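Local coordinates for putative major capsid protein (Cafeteriavirus-dependent mavirus, PDB 6G44) that probably builds the icosahedral shell of the virophage, assembling as a trimer of double jelly-roll subunits, at residues M326-V331 against K446-Q451; S294-I299 against V472-D477; I361-D366 against L433-Y438. One frame throughout, in Å; residues are numbered along the deposited sequence.

Contact 1: residues M326-V331 against K446-Q451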
ATOM      1  N   MET C 326       5.861  14.795  37.509  1.00 18.19           N
ATOM      2  CA  MET C 326       5.004  15.626  36.678  1.00 18.59           C
ATOM      3  C   MET C 326       3.588  15.579  37.231  1.00 18.41           C
ATOM      4  O   MET C 326       2.945  14.511  37.246  1.00 19.16           O
ATOM      5  CB  MET C 326       5.022  15.119  35.225  1.00 18.11           C
ATOM      6  CG  MET C 326       6.403  15.200  34.596  1.00 18.17           C
ATOM      7  SD  MET C 326       6.481  14.423  32.961  1.00 18.51           S
ATOM      8  CE  MET C 326       6.454  12.677  33.353  1.00 17.94           C
ATOM      9  N   ALA C 327       3.106  16.744  37.684  1.00 18.59           N
ATOM     10  CA  ALA C 327       1.791  16.893  38.290  1.00 19.28           C
ATOM     11  C   ALA C 327       0.785  17.205  37.200  1.00 19.15           C
ATOM     12  O   ALA C 327       0.970  18.161  36.457  1.00 21.31           O
ATOM     13  CB  ALA C 327       1.829  18.038  39.314  1.00 19.12           C
ATOM     14  N   MET C 328      -0.261  16.389  37.089  1.00 18.55           N
ATOM     15  CA  MET C 328      -1.320  16.608  36.113  1.00 18.84           C
ATOM     16  C   MET C 328      -2.656  16.703  36.827  1.00 17.91           C
ATOM     17  O   MET C 328      -2.918  15.928  37.724  1.00 19.05           O
ATOM     18  CB  MET C 328      -1.333  15.469  35.096  1.00 18.98           C
ATOM     19  CG  MET C 328      -0.130  15.563  34.170  1.00 19.50           C
ATOM     20  SD  MET C 328       0.087  14.129  33.089  1.00 21.13           S
ATOM     21  CE  MET C 328       1.031  13.068  34.131  1.00 22.46           C
ATOM     22  N   ASN C 329      -3.512  17.623  36.392  1.00 18.44           N
ATOM     23  CA  ASN C 329      -4.833  17.794  37.039  1.00 19.65           C
ATOM     24  C   ASN C 329      -5.933  16.858  36.504  1.00 18.26           C
ATOM     25  O   ASN C 329      -7.057  16.837  37.022  1.00 18.86           O
ATOM     26  CB  ASN C 329      -5.305  19.245  36.905  1.00 22.44           C
ATOM     27  CG  ASN C 329      -4.379  20.225  37.596  1.00 26.96           C
ATOM     28  OD1 ASN C 329      -3.896  19.960  38.696  1.00 31.55           O
ATOM     29  ND2 ASN C 329      -4.152  21.372  36.972  1.00 29.74           N
ATOM     30  N   ASN C 330      -5.614  16.090  35.455  1.00 16.61           N
ATOM     31  CA  ASN C 330      -6.559  15.196  34.799  1.00 15.47           C
ATOM     32  C   ASN C 330      -5.699  14.172  34.027  1.00 14.73           C
ATOM     33  O   ASN C 330      -4.487  14.362  33.923  1.00 15.81           O
ATOM     34  CB  ASN C 330      -7.494  15.998  33.887  1.00 16.11           C
ATOM     35  CG  ASN C 330      -6.743  16.824  32.876  1.00 17.37           C
ATOM     36  OD1 ASN C 330      -6.180  16.276  31.921  1.00 18.96           O
ATOM     37  ND2 ASN C 330      -6.707  18.148  33.080  1.00 17.81           N
ATOM     38  N   VAL C 331      -6.341  13.147  33.490  1.00 13.94           N
ATOM     39  CA  VAL C 331      -5.631  12.001  32.897  1.00 13.78           C
ATOM     40  C   VAL C 331      -5.662  12.115  31.360  1.00 13.52           C
ATOM     41  O   VAL C 331      -6.733  12.014  30.770  1.00 14.39           O
ATOM     42  CB  VAL C 331      -6.263  10.682  33.361  1.00 13.34           C
ATOM     43  CG1 VAL C 331      -5.499   9.490  32.778  1.00 13.64           C
ATOM     44  CG2 VAL C 331      -6.285  10.593  34.891  1.00 14.11           C
ATOM     45  N   LYS C 446      -9.192  13.460  37.397  1.00 19.61           N
ATOM     46  CA  LYS C 446      -8.519  12.975  38.583  1.00 19.33           C
ATOM     47  C   LYS C 446      -7.079  13.443  38.469  1.00 18.97           C
ATOM     48  O   LYS C 446      -6.441  13.234  37.421  1.00 18.40           O
ATOM     49  CB  LYS C 446      -8.557  11.455  38.633  1.00 20.88           C
ATOM     50  CG  LYS C 446      -7.788  10.878  39.810  1.00 22.80           C
ATOM     51  CD  LYS C 446      -7.733   9.363  39.829  1.00 24.93           C
ATOM     52  CE  LYS C 446      -6.677   8.899  40.811  1.00 25.67           C
ATOM     53  NZ  LYS C 446      -6.965   9.366  42.211  1.00 27.31           N
ATOM     54  N   SER C 447      -6.554  14.058  39.532  1.00 18.92           N
ATOM     55  CA  SER C 447      -5.171  14.507  39.551  0.50 18.94           C
ATOM     56  C   SER C 447      -4.243  13.297  39.704  1.00 19.22           C
ATOM     57  O   SER C 447      -4.529  12.378  40.487  1.00 19.16           O
ATOM     58  CB  SER C 447      -4.931  15.507  40.696  0.50 19.58           C
ATOM     59  OG  SER C 447      -5.737  16.666  40.535  0.50 19.59           O
ATOM     60  N   ILE C 448      -3.157  13.290  38.946  1.00 18.35           N
ATOM     61  CA  ILE C 448      -2.143  12.241  39.024  1.00 18.21           C
ATOM     62  C   ILE C 448      -0.752  12.841  39.025  1.00 17.93           C
ATOM     63  O   ILE C 448      -0.537  13.976  38.587  1.00 19.57           O
ATOM     64  CB  ILE C 448      -2.257  11.207  37.866  1.00 18.73           C
ATOM     65  CG1 ILE C 448      -2.124  11.887  36.486  1.00 19.21           C
ATOM     66  CG2 ILE C 448      -3.555  10.431  38.014  1.00 19.78           C
ATOM     67  CD1 ILE C 448      -2.001  10.895  35.336  1.00 19.65           C
ATOM     68  N   ASN C 449       0.200  12.064  39.531  1.00 18.66           N
ATOM     69  CA  ASN C 449       1.615  12.401  39.418  1.00 19.82           C
ATOM     70  C   ASN C 449       2.320  11.283  38.670  1.00 18.79           C
ATOM     71  O   ASN C 449       2.084  10.124  38.961  1.00 20.59           O
ATOM     72  CB  ASN C 449       2.244  12.583  40.796  1.00 22.65           C
ATOM     73  CG  ASN C 449       1.581  13.694  41.597  1.00 26.94           C
ATOM     74  OD1 ASN C 449       1.461  14.821  41.131  1.00 31.89           O
ATOM     75  ND2 ASN C 449       1.146  13.370  42.801  1.00 30.75           N
ATOM     76  N   MET C 450       3.120  11.642  37.667  1.00 16.77           N
ATOM     77  CA  MET C 450       3.861  10.673  36.855  1.00 16.37           C
ATOM     78  C   MET C 450       5.356  10.985  36.864  1.00 15.97           C
ATOM     79  O   MET C 450       5.762  12.131  36.808  1.00 16.08           O
ATOM     80  CB  MET C 450       3.330  10.688  35.415  1.00 17.39           C
ATOM     81  CG  MET C 450       4.026   9.692  34.481  1.00 17.49           C
ATOM     82  SD  MET C 450       3.499   9.783  32.741  1.00 20.16           S
ATOM     83  CE  MET C 450       2.049   8.795  32.860  1.00 19.64           C
ATOM     84  N   GLN C 451       6.168   9.925  36.839  1.00 15.55           N
ATOM     85  CA  GLN C 451       7.585  10.035  36.626  1.00 16.90           C
ATOM     86  C   GLN C 451       7.959   8.981  35.576  1.00 16.16           C
ATOM     87  O   GLN C 451       7.434   7.870  35.598  1.00 16.95           O
ATOM     88  CB  GLN C 451       8.321   9.767  37.945  1.00 18.76           C
ATOM     89  CG  GLN C 451       9.816  10.020  37.926  1.00 21.34           C
ATOM     90  CD  GLN C 451      10.384  10.156  39.336  1.00 24.04           C
ATOM     91  OE1 GLN C 451      10.135   9.311  40.190  1.00 28.47           O
ATOM     92  NE2 GLN C 451      11.128  11.224  39.582  1.00 25.91           N
TER
HETATM   93  O   HOH W   1      -8.398  17.240  39.437  1.00 31.97           O

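Contact 2: residues S294-I299 against V472-D477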
ATOM      1  N   SER C 294       1.082  18.750  24.607  1.00 14.41           N
ATOM      2  CA  SER C 294       1.828  19.554  25.593  0.50 15.18           C
ATOM      3  C   SER C 294       3.087  18.824  26.011  1.00 15.73           C
ATOM      4  O   SER C 294       3.025  17.626  26.213  1.00 15.80           O
ATOM      5  CB  SER C 294       0.986  19.760  26.861  0.50 15.88           C
ATOM      6  OG  SER C 294      -0.250  20.396  26.599  0.50 16.45           O
ATOM      7  N   LEU C 295       4.180  19.555  26.218  1.00 16.25           N
ATOM      8  CA  LEU C 295       5.360  19.001  26.866  1.00 17.24           C
ATOM      9  C   LEU C 295       5.056  18.988  28.365  1.00 17.86           C
ATOM     10  O   LEU C 295       4.825  20.042  28.977  1.00 19.97           O
ATOM     11  CB  LEU C 295       6.582  19.861  26.564  1.00 17.86           C
ATOM     12  CG  LEU C 295       7.871  19.401  27.278  1.00 17.91           C
ATOM     13  CD1 LEU C 295       8.306  18.039  26.755  1.00 17.38           C
ATOM     14  CD2 LEU C 295       8.933  20.453  27.067  1.00 19.93           C
ATOM     15  N   GLU C 296       5.012  17.804  28.946  1.00 17.07           N
ATOM     16  CA  GLU C 296       4.703  17.655  30.374  1.00 17.60           C
ATOM     17  C   GLU C 296       5.936  17.722  31.249  1.00 18.27           C
ATOM     18  O   GLU C 296       5.860  18.180  32.404  1.00 19.20           O
ATOM     19  CB  GLU C 296       3.993  16.350  30.654  1.00 19.08           C
ATOM     20  CG  GLU C 296       2.602  16.284  30.098  1.00 19.47           C
ATOM     21  CD  GLU C 296       1.621  17.239  30.754  1.00 20.98           C
ATOM     22  OE1 GLU C 296       1.832  17.682  31.923  1.00 23.13           O
ATOM     23  OE2 GLU C 296       0.621  17.535  30.077  1.00 22.03           O
ATOM     24  N   GLY C 297       7.060  17.252  30.736  1.00 17.34           N
ATOM     25  CA  GLY C 297       8.297  17.281  31.494  1.00 17.72           C
ATOM     26  C   GLY C 297       9.483  17.015  30.623  1.00 17.47           C
ATOM     27  O   GLY C 297       9.393  16.350  29.576  1.00 15.32           O
ATOM     28  N   ASN C 298      10.617  17.559  31.037  1.00 17.53           N
ATOM     29  CA  ASN C 298      11.856  17.285  30.353  1.00 18.44           C
ATOM     30  C   ASN C 298      13.004  17.293  31.345  1.00 18.30           C
ATOM     31  O   ASN C 298      12.899  17.876  32.428  1.00 19.32           O
ATOM     32  CB  ASN C 298      12.095  18.269  29.209  1.00 20.93           C
ATOM     33  CG  ASN C 298      12.331  19.672  29.685  1.00 24.16           C
ATOM     34  OD1 ASN C 298      13.474  20.086  29.859  1.00 28.02           O
ATOM     35  ND2 ASN C 298      11.256  20.402  29.931  1.00 26.62           N
ATOM     36  N   ILE C 299      14.070  16.593  30.989  1.00 18.35           N
ATOM     37  CA  ILE C 299      15.310  16.599  31.764  1.00 17.98           C
ATOM     38  C   ILE C 299      16.437  16.207  30.840  1.00 18.52           C
ATOM     39  O   ILE C 299      16.215  15.428  29.893  1.00 16.94           O
ATOM     40  CB  ILE C 299      15.217  15.678  32.994  1.00 19.12           C
ATOM     41  CG1 ILE C 299      16.373  15.986  33.971  1.00 20.47           C
ATOM     42  CG2 ILE C 299      15.164  14.206  32.606  1.00 18.44           C
ATOM     43  CD1 ILE C 299      16.150  15.419  35.339  1.00 22.32           C
ATOM     44  N   VAL C 472       8.677  14.113  27.760  1.00 12.81           N
ATOM     45  CA  VAL C 472       7.416  13.389  27.906  1.00 12.72           C
ATOM     46  C   VAL C 472       6.321  14.351  27.495  1.00 13.45           C
ATOM     47  O   VAL C 472       6.170  15.423  28.093  1.00 13.93           O
ATOM     48  CB  VAL C 472       7.189  12.862  29.335  1.00 13.02           C
ATOM     49  CG1 VAL C 472       5.868  12.101  29.427  1.00 13.40           C
ATOM     50  CG2 VAL C 472       8.380  12.004  29.730  1.00 13.64           C
ATOM     51  N   PHE C 473       5.590  13.982  26.444  1.00 12.98           N
ATOM     52  CA  PHE C 473       4.484  14.788  25.953  1.00 13.30           C
ATOM     53  C   PHE C 473       3.172  14.151  26.325  1.00 13.20           C
ATOM     54  O   PHE C 473       3.081  12.929  26.408  1.00 12.99           O
ATOM     55  CB  PHE C 473       4.518  14.899  24.439  1.00 13.80           C
ATOM     56  CG  PHE C 473       5.733  15.584  23.915  1.00 14.37           C
ATOM     57  CD1 PHE C 473       6.870  14.854  23.612  1.00 15.50           C
ATOM     58  CD2 PHE C 473       5.751  16.958  23.728  1.00 15.97           C
ATOM     59  CE1 PHE C 473       8.009  15.469  23.111  1.00 16.34           C
ATOM     60  CE2 PHE C 473       6.915  17.584  23.249  1.00 16.58           C
ATOM     61  CZ  PHE C 473       8.027  16.830  22.938  1.00 17.03           C
ATOM     62  N   SER C 474       2.156  14.973  26.575  1.00 13.57           N
ATOM     63  CA  SER C 474       0.776  14.487  26.701  1.00 14.43           C
ATOM     64  C   SER C 474      -0.001  14.853  25.459  1.00 14.45           C
ATOM     65  O   SER C 474       0.224  15.911  24.880  1.00 14.07           O
ATOM     66  CB  SER C 474       0.061  15.056  27.910  1.00 15.28           C
ATOM     67  OG  SER C 474       0.029  16.456  27.835  1.00 16.78           O
ATOM     68  N   ILE C 475      -0.951  13.987  25.101  1.00 13.83           N
ATOM     69  CA  ILE C 475      -1.904  14.263  24.050  1.00 15.31           C
ATOM     70  C   ILE C 475      -3.251  14.174  24.723  1.00 15.32           C
ATOM     71  O   ILE C 475      -3.656  13.095  25.162  1.00 16.66           O
ATOM     72  CB  ILE C 475      -1.795  13.275  22.870  1.00 17.62           C
ATOM     73  CG1 ILE C 475      -0.374  13.341  22.284  1.00 18.55           C
ATOM     74  CG2 ILE C 475      -2.833  13.624  21.810  1.00 18.66           C
ATOM     75  CD1 ILE C 475       0.490  12.138  22.530  1.00 20.58           C
ATOM     76  N   ARG C 476      -3.950  15.307  24.840  1.00 14.65           N
ATOM     77  CA  ARG C 476      -5.236  15.342  25.526  1.00 14.44           C
ATOM     78  C   ARG C 476      -6.395  15.540  24.553  1.00 14.77           C
ATOM     79  O   ARG C 476      -6.298  16.322  23.600  1.00 14.33           O
ATOM     80  CB  ARG C 476      -5.285  16.478  26.542  1.00 15.29           C
ATOM     81  CG  ARG C 476      -4.487  16.224  27.802  1.00 16.41           C
ATOM     82  CD  ARG C 476      -4.719  17.387  28.746  1.00 16.78           C
ATOM     83  NE  ARG C 476      -4.293  17.066  30.100  1.00 18.07           N
ATOM     84  CZ  ARG C 476      -3.087  17.320  30.598  1.00 19.18           C
ATOM     85  NH1 ARG C 476      -2.832  16.989  31.861  1.00 21.11           N
ATOM     86  NH2 ARG C 476      -2.139  17.895  29.870  1.00 19.75           N
ATOM     87  N   ASP C 477      -7.500  14.870  24.849  1.00 14.23           N
ATOM     88  CA  ASP C 477      -8.740  15.064  24.096  1.00 15.19           C
ATOM     89  C   ASP C 477      -9.275  16.461  24.462  1.00 15.07           C
ATOM     90  O   ASP C 477      -9.366  16.830  25.634  1.00 15.63           O
ATOM     91  CB  ASP C 477      -9.748  13.978  24.438  1.00 15.52           C
ATOM     92  CG  ASP C 477      -9.264  12.561  24.050  1.00 16.26           C
ATOM     93  OD1 ASP C 477      -8.357  12.419  23.212  1.00 18.80           O
ATOM     94  OD2 ASP C 477      -9.826  11.601  24.558  1.00 16.19           O
TER
HETATM   95  O   HOH W   2      -2.176  20.432  28.039  1.00 36.58           O
HETATM   96  O   HOH W   3      -0.630  18.716  32.803  1.00 31.77           O

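Contact 3: residues I361-D366 against L433-Y438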
ATOM      1  N   ILE C 361       7.729   3.516  34.356  1.00 16.12           N
ATOM      2  CA  ILE C 361       6.734   4.545  34.610  1.00 17.17           C
ATOM      3  C   ILE C 361       6.237   4.421  36.070  1.00 16.45           C
ATOM      4  O   ILE C 361       5.954   3.336  36.529  1.00 16.82           O
ATOM      5  CB  ILE C 361       5.502   4.417  33.693  1.00 17.34           C
ATOM      6  CG1 ILE C 361       5.870   4.214  32.213  1.00 19.02           C
ATOM      7  CG2 ILE C 361       4.594   5.642  33.875  1.00 17.89           C
ATOM      8  CD1 ILE C 361       6.602   5.359  31.589  1.00 18.64           C
ATOM      9  N   LYS C 362       6.160   5.556  36.765  1.00 18.07           N
ATOM     10  CA  LYS C 362       5.491   5.647  38.079  1.00 18.35           C
ATOM     11  C   LYS C 362       4.248   6.497  37.885  1.00 17.01           C
ATOM     12  O   LYS C 362       4.342   7.565  37.296  1.00 17.46           O
ATOM     13  CB  LYS C 362       6.419   6.302  39.087  1.00 20.93           C
ATOM     14  CG  LYS C 362       5.754   6.742  40.387  1.00 23.14           C
ATOM     15  CD  LYS C 362       6.816   7.278  41.346  1.00 26.01           C
ATOM     16  CE  LYS C 362       6.226   7.681  42.691  1.00 28.50           C
ATOM     17  NZ  LYS C 362       5.183   8.746  42.559  1.00 30.41           N
ATOM     18  N   VAL C 363       3.093   6.024  38.354  1.00 17.52           N
ATOM     19  CA  VAL C 363       1.884   6.858  38.409  1.00 17.59           C
ATOM     20  C   VAL C 363       1.381   6.769  39.838  1.00 18.53           C
ATOM     21  O   VAL C 363       1.021   5.684  40.283  1.00 18.98           O
ATOM     22  CB  VAL C 363       0.779   6.426  37.432  1.00 18.04           C
ATOM     23  CG1 VAL C 363      -0.477   7.291  37.601  1.00 19.10           C
ATOM     24  CG2 VAL C 363       1.272   6.495  35.986  1.00 18.38           C
ATOM     25  N   ASP C 364       1.348   7.908  40.532  1.00 19.66           N
ATOM     26  CA  ASP C 364       0.946   7.953  41.954  1.00 20.80           C
ATOM     27  C   ASP C 364       1.823   6.951  42.736  1.00 22.87           C
ATOM     28  O   ASP C 364       3.042   7.001  42.584  1.00 22.99           O
ATOM     29  CB  ASP C 364      -0.577   7.747  42.071  1.00 20.74           C
ATOM     30  CG  ASP C 364      -1.377   8.813  41.331  1.00 20.51           C
ATOM     31  OD1 ASP C 364      -0.831   9.901  41.070  1.00 21.31           O
ATOM     32  OD2 ASP C 364      -2.574   8.568  41.041  1.00 22.64           O
ATOM     33  N   SER C 365       1.248   6.024  43.512  1.00 24.60           N
ATOM     34  CA  SER C 365       2.028   5.067  44.308  0.50 25.21           C
ATOM     35  C   SER C 365       2.507   3.852  43.522  1.00 25.12           C
ATOM     36  O   SER C 365       3.203   3.003  44.069  1.00 27.75           O
ATOM     37  CB  SER C 365       1.192   4.560  45.495  0.50 24.93           C
ATOM     38  OG  SER C 365       0.779   5.628  46.316  0.50 25.47           O
ATOM     39  N   ASP C 366       2.127   3.755  42.245  1.00 24.23           N
ATOM     40  CA  ASP C 366       2.407   2.582  41.423  1.00 23.48           C
ATOM     41  C   ASP C 366       3.711   2.805  40.651  1.00 22.34           C
ATOM     42  O   ASP C 366       3.760   3.665  39.771  1.00 21.45           O
ATOM     43  CB  ASP C 366       1.236   2.395  40.461  1.00 23.90           C
ATOM     44  CG  ASP C 366       1.123   1.008  39.920  1.00 25.14           C
ATOM     45  OD1 ASP C 366       2.139   0.288  39.795  1.00 27.47           O
ATOM     46  OD2 ASP C 366      -0.018   0.621  39.611  1.00 27.44           O
ATOM     47  N   LEU C 433      -0.935   0.773  30.957  1.00 13.21           N
ATOM     48  CA  LEU C 433      -0.189   0.641  32.227  1.00 12.95           C
ATOM     49  C   LEU C 433      -0.735  -0.428  33.167  1.00 14.10           C
ATOM     50  O   LEU C 433      -0.031  -0.801  34.102  1.00 15.24           O
ATOM     51  CB  LEU C 433      -0.194   1.990  32.966  1.00 13.89           C
ATOM     52  CG  LEU C 433       0.479   3.169  32.236  1.00 13.59           C
ATOM     53  CD1 LEU C 433       0.143   4.467  32.952  1.00 14.73           C
ATOM     54  CD2 LEU C 433       1.985   3.008  32.146  1.00 13.97           C
ATOM     55  N   GLY C 434      -1.962  -0.911  32.943  1.00 14.31           N
ATOM     56  CA  GLY C 434      -2.541  -1.938  33.794  1.00 16.10           C
ATOM     57  C   GLY C 434      -2.609  -1.531  35.246  1.00 16.73           C
ATOM     58  O   GLY C 434      -2.358  -2.350  36.137  1.00 18.53           O
ATOM     59  N   LEU C 435      -2.999  -0.283  35.504  1.00 16.43           N
ATOM     60  CA  LEU C 435      -2.937   0.259  36.859  1.00 16.71           C
ATOM     61  C   LEU C 435      -3.964  -0.406  37.745  1.00 18.93           C
ATOM     62  O   LEU C 435      -5.100  -0.668  37.330  1.00 19.88           O
ATOM     63  CB  LEU C 435      -3.177   1.773  36.868  1.00 16.92           C
ATOM     64  CG  LEU C 435      -2.164   2.656  36.124  1.00 17.29           C
ATOM     65  CD1 LEU C 435      -2.654   4.085  36.010  1.00 17.79           C
ATOM     66  CD2 LEU C 435      -0.809   2.654  36.807  1.00 17.35           C
ATOM     67  N   LYS C 436      -3.561  -0.670  38.980  1.00 21.72           N
ATOM     68  CA  LYS C 436      -4.529  -1.182  39.936  1.00 24.49           C
ATOM     69  C   LYS C 436      -5.604  -0.131  40.251  1.00 21.35           C
ATOM     70  O   LYS C 436      -6.753  -0.498  40.542  1.00 22.71           O
ATOM     71  CB  LYS C 436      -3.864  -1.767  41.190  1.00 28.75           C
ATOM     72  CG  LYS C 436      -3.046  -0.823  42.044  1.00 33.21           C
ATOM     73  CD  LYS C 436      -2.561  -1.515  43.331  1.00 37.39           C
ATOM     74  CE  LYS C 436      -3.704  -1.784  44.302  1.00 39.65           C
ATOM     75  NZ  LYS C 436      -3.236  -2.167  45.663  1.00 43.06           N
ATOM     76  N   ASP C 437      -5.248   1.152  40.168  1.00 20.34           N
ATOM     77  CA  ASP C 437      -6.223   2.231  40.373  1.00 19.95           C
ATOM     78  C   ASP C 437      -7.080   2.381  39.111  1.00 19.83           C
ATOM     79  O   ASP C 437      -6.679   3.049  38.157  1.00 19.25           O
ATOM     80  CB  ASP C 437      -5.523   3.534  40.742  1.00 19.34           C
ATOM     81  CG  ASP C 437      -6.496   4.637  41.107  1.00 19.79           C
ATOM     82  OD1 ASP C 437      -7.711   4.423  40.937  1.00 19.86           O
ATOM     83  OD2 ASP C 437      -6.017   5.685  41.567  1.00 20.77           O
ATOM     84  N   TYR C 438      -8.242   1.726  39.121  1.00 19.58           N
ATOM     85  CA  TYR C 438      -9.207   1.746  38.015  1.00 21.03           C
ATOM     86  C   TYR C 438      -9.752   3.146  37.716  1.00 20.16           C
ATOM     87  O   TYR C 438     -10.338   3.346  36.648  1.00 20.49           O
ATOM     88  CB  TYR C 438     -10.356   0.757  38.260  1.00 24.02           C
ATOM     89  CG  TYR C 438     -10.979   0.887  39.630  1.00 25.91           C
ATOM     90  CD1 TYR C 438     -11.901   1.896  39.900  1.00 26.22           C
ATOM     91  CD2 TYR C 438     -10.633   0.003  40.673  1.00 27.54           C
ATOM     92  CE1 TYR C 438     -12.469   2.032  41.157  1.00 28.08           C
ATOM     93  CE2 TYR C 438     -11.190   0.134  41.935  1.00 27.39           C
ATOM     94  CZ  TYR C 438     -12.114   1.148  42.178  1.00 29.01           C
ATOM     95  OH  TYR C 438     -12.694   1.322  43.421  1.00 30.72           O
TER
HETATM   96  O   HOH W   4      -3.394   6.141  41.550  1.00 20.32           O
HETATM   97  O   HOH W   5      -2.418   2.118  40.396  1.00 23.85           O
HETATM   98  O   HOH W   6      -0.348  -1.709  38.855  1.00 34.03           O

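Contact 1: residues M326-V331 against K446-Q451
Met328 reaches obliquely across the strand pair and sets its terminal methyl against two residues of the partner strand: CE lies 3.5 Å from Met450 CB and 3.9 Å from Ile448 CD1. Its CG stands beside the backbone N (chi1 -72°) and the chain then bends at the thioether (chi3 -87°), which turns the methyl toward the neighbouring strand. Met326 is folded in the same manner, and its CE comes to 4.0 Å from Met450 CG. Met450 itself leads away from this strand toward Ile361 and Val363, its CG anti to the backbone N, so that the first part of its chain, and not the methyl, receives the two methionines. Ile448 has CG1 alongside Met328 CB, while its other branch, CG2, meets Val331 CG2 at 4.2 Å, the two side chains crossing at about a right angle.

All these apolar groups except Val331 lie on one face of an antiparallel sheet of the C-terminal jelly roll, and Phe335 of the strand 334-341 meets both Met328 and Met450 there. Such layering of one sheet's inner face against another is what makes a jelly roll a sandwich. The strands 326-328 and 448-451 are joined by two hydrogen-bonded pairs, Met326 with Met450 and Met328 with Ile448. Of their four bonds, that from Met328 N to Ile448 O is the straightest, with 171° at the hydrogen.

On the other face Ala327 and Asn449 form the non-hydrogen-bonded pair. Beyond Met328 the chain turns out of the sheet, and a water takes over the bridging, bonding Asn329 O, at 2.8 Å, and Ser447 OG. Asn330 directs its OD1 elsewhere, to Arg476.

Contact 2: residues S294-I299 against V472-D477
A classic beta bulge interrupts the pairing of strands 286-305 and 464-482: Glu296 and Gly297 both face Val472, and Val472 O takes a bond of 2.8 Å from Glu296 N and a weak one from Gly297 N. The extra residue shifts the register by one. On its far side Val472 N donates to Gly297 O, and before it Ser294 and Ser474 form a regular antiparallel hydrogen-bonded pair.

The bulge also turns the Glu296 side chain toward the partner strand. Bent at chi2 (-67°), it lays CG and CD against the side chain of Ser474 and places OE2 between two donors. Ser474 OG gives its proton to the anti lone pair of Glu296 OE2 at 2.6 Å. Arg476 NH2 approaches Glu296 OE2 nearly along its C-O axis, 2.8 Å away, in a salt bridge whose carboxylate and guanidinium planes stand 65° apart. A water joins the remaining ends of the two groups, donating to Glu296 OE1 and accepting from Arg476 NH1. The guanidinium is held further by Asn330, which accepts from NE; its bonds probably limit its rotation, and the two donors on Glu296 OE2 would tend to stabilise the ionised carboxylate.

Both strands belong to one antiparallel sheet of the C-terminal jelly roll, and its two faces differ here. On the face of Ser474 and Val472, Glu296 and Arg476 meet Met328 of strand 319-328. On the opposite face Leu295 and Phe473 form a non-hydrogen-bonded pair beside helix 123-130, where Gln125 touches both and Leu129 covers Phe473. With CG anti to its backbone N (chi1 177°), Leu295 carries CD1 over one ring face, 4.0 Å from the Phe473 centroid and offset toward the rim: a CH-pi contact. Ser294 O, bonded to Ser474 N, also receives the CA-H of Phe473.

Contact 3: residues I361-D366 against L433-Y438
Ile361 and Val363, at the end of strand 355-363, pack against Leu433 and Leu435 of the loop between strands 425-428 and 448-457, where the loop lies across a beta hairpin of the C-terminal jelly roll. The hairpin turns through Val363 to Asp366, a type II' turn in which Val363 N donates to Asp366 O at 2.8 Å and Asp366 N donates back to Val363 O.

The direct contacts are apolar. Leu433 divides its two methyls between two residues of the strand: CD1 touches Val363 CG2 at 3.8 Å, and CD2 sits 4.1 Å from Ile361 CG1 with CG2 of the same isoleucine equally near. Leu435 brings its branch end up beside the same valine, with CD2 4.1 Å from Val363 CB and CD1 by CG1. Each of these leucines crosses the valine at about a right angle. Leu435 CD2 also runs up to the carboxylate of Asp366, 3.6 Å from OD2. Ile369 of the adjoining strand and Phe370 extend this apolar patch around Leu433.

Polar contact across the gap passes through water, for no direct hydrogen bond joins the two segments. Asp366, its CG anti to the backbone N (chi1 -159°), holds OD2 toward the loop, where one water donates to it and accepts from Asp437 N.

Charge is the third element. The carboxylates of Asp364 and Asp437 approach one another, a pairing that would be unfavourable unscreened. Asp364 OD1 is engaged by Asn449 N, and Lys446 makes a long, weak ion pair with Asp437 OD2. Between the two acids a single water donates to both, at 2.6 Å to Asp364 OD2 and 2.7 Å to Asp437 OD2.

How the contacts relate
The three contacts show how a jelly roll closes through pairings between residues distant in sequence. Along the chain, contact 3 falls within the span bridged by contact 1, which itself falls within that of contact 2. Contacts 1 and 3 share the four-stranded sheet, where strand 448-457 lies between 319-328 and 355-363, and their centres are 11 Å apart. Contact 2 belongs to the facing sheet, its centre likewise 11 Å from that of contact 1; there Met326 and Met328 pack on Glu296 and Gly297. Contacts 2 and 3 do not touch, their centres being 18 Å apart; contact 1, touching both, connects the facing sheet to the loop that covers the turn at contact 3.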